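Local coordinates for putative exported protein (Bordetella pertussis Tohama I, PDB 2PFZ) that binds pyroglutamic acid as an extracytoplasmic solute receptor, probably delivering it to a tripartite ATP-independent periplasmic (TRAP) transporter, at residues G32-T37 against P222-A227. Numbering follows the deposited sequence.
Sequences GKLKIT and PATQQA
Lys33 and Leu34 pack against Thr224 in a small van der Waals contact that brings the turn between helix 14-30 and strand 35-39 up to the first turn of the long helix 222-256. No hydrogen bond links the two segments, and their summed buried surface is 119 Å². Thr224 lies with one branch against each partner. Its methyl CG2, anti to the backbone N (chi1 -56° for OG1), meets Leu34 CB at 3.8 Å, while OG1, already hydrogen-bonded to a residue flanking one of the segments, packs against the aliphatic base of Lys33, 3.8 Å from CB and 3.9 Å from CG. The Lys33 and Thr224 side chains cross at about a right angle; the bend at chi2 turns CD and the rest of the lysine chain away from Thr224, and the residue remains exposed. Leu34, by contrast, is buried, with further contacts to Val26 of helix 14-30 and Trp3 of strand 2-6.

Strands 2-6 and 35-39 run parallel with helix 14-30 between them in sequence, the beta-alpha-beta crossover that opens this family 7 solute-binding protein. The loop leading into the second strand of that unit meets helix 222-256, which begins 185 residues after Thr37, far from the pyroglutamic acid pocket. Within the helical segment, Gln226 N bonds to Pro222 O at 3.0 Å and Ala227 N to Ala223 O at 2.8 Å. Asp221 OD2, just ahead of the helix, accepts a hydrogen bond from Thr224 N, and Ala227, one turn beyond Thr224, rests on Leu29 and Ser30 of helix 14-30.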
# COMPACT_ATOMS: atom_id res chain seq x y z
N GLY A 32 -16.28 3.69 24.84
CA GLY A 32 -17.00 2.45 24.51
C GLY A 32 -18.23 2.62 23.64
O GLY A 32 -18.90 1.65 23.33
N LYS A 33 -18.50 3.85 23.21
CA LYS A 33 -19.67 4.10 22.37
C LYS A 33 -19.44 3.68 20.90
O LYS A 33 -20.39 3.55 20.14
CB LYS A 33 -20.09 5.56 22.48
CG LYS A 33 -21.54 5.84 22.07
CD LYS A 33 -22.60 5.19 23.01
CE LYS A 33 -24.04 5.31 22.42
NZ LYS A 33 -24.55 4.11 21.68
N LEU A 34 -18.19 3.47 20.51
CA LEU A 34 -17.92 2.93 19.18
C LEU A 34 -16.99 1.72 19.26
O LEU A 34 -15.82 1.86 19.62
CB LEU A 34 -17.36 4.00 18.25
CG LEU A 34 -17.06 3.61 16.79
CD1 LEU A 34 -18.27 2.93 16.15
CD2 LEU A 34 -16.59 4.83 15.97
N LYS A 35 -17.53 0.56 18.90
CA LYS A 35 -16.74 -0.68 18.93
C LYS A 35 -16.53 -1.17 17.52
O LYS A 35 -17.49 -1.43 16.81
CB LYS A 35 -17.40 -1.76 19.79
CG LYS A 35 -17.60 -1.31 21.25
CD LYS A 35 -17.24 -2.41 22.21
CE LYS A 35 -17.73 -2.10 23.63
NZ LYS A 35 -16.91 -1.06 24.31
N ILE A 36 -15.27 -1.29 17.13
CA ILE A 36 -14.96 -1.72 15.76
C ILE A 36 -14.39 -3.13 15.78
O ILE A 36 -13.44 -3.43 16.50
CB ILE A 36 -14.02 -0.74 15.03
CG1 ILE A 36 -14.64 0.65 14.95
CG2 ILE A 36 -13.68 -1.26 13.60
CD1 ILE A 36 -13.64 1.77 14.61
N THR A 37 -15.02 -3.99 14.99
CA THR A 37 -14.56 -5.34 14.81
C THR A 37 -13.76 -5.41 13.53
O THR A 37 -14.25 -5.01 12.45
CB THR A 37 -15.76 -6.29 14.72
OG1 THR A 37 -16.49 -6.22 15.94
CG2 THR A 37 -15.30 -7.72 14.53
N PRO A 222 -21.41 13.80 18.09
CA PRO A 222 -20.20 14.64 17.96
C PRO A 222 -18.96 14.20 18.73
O PRO A 222 -17.87 14.24 18.16
CB PRO A 222 -20.69 16.02 18.42
CG PRO A 222 -22.11 16.04 17.96
CD PRO A 222 -22.61 14.64 18.26
N ALA A 223 -19.12 13.78 19.98
CA ALA A 223 -17.97 13.34 20.78
C ALA A 223 -17.35 12.07 20.21
O ALA A 223 -16.12 11.92 20.17
CB ALA A 223 -18.36 13.13 22.23
N THR A 224 -18.21 11.15 19.79
CA THR A 224 -17.80 9.88 19.19
C THR A 224 -17.12 10.12 17.84
O THR A 224 -16.12 9.49 17.52
CB THR A 224 -18.99 8.92 19.07
OG1 THR A 224 -19.56 8.74 20.38
CG2 THR A 224 -18.55 7.55 18.54
N GLN A 225 -17.67 11.03 17.04
CA GLN A 225 -16.99 11.49 15.82
C GLN A 225 -15.58 11.98 16.12
O GLN A 225 -14.61 11.57 15.47
CB GLN A 225 -17.79 12.61 15.16
CG GLN A 225 -19.15 12.20 14.68
CD GLN A 225 -19.86 13.30 13.93
OE1 GLN A 225 -19.44 14.47 13.95
NE2 GLN A 225 -20.93 12.94 13.25
N GLN A 226 -15.45 12.84 17.12
CA GLN A 226 -14.15 13.42 17.45
C GLN A 226 -13.21 12.38 18.00
O GLN A 226 -12.01 12.41 17.71
CB GLN A 226 -14.30 14.64 18.38
CG GLN A 226 -14.93 15.85 17.66
CD GLN A 226 -14.28 16.12 16.29
OE1 GLN A 226 -13.16 16.64 16.22
NE2 GLN A 226 -14.99 15.76 15.21
N ALA A 227 -13.75 11.42 18.74
CA ALA A 227 -12.97 10.29 19.24
C ALA A 227 -12.38 9.46 18.07
O ALA A 227 -11.21 9.08 18.09
CB ALA A 227 -13.83 9.43 20.12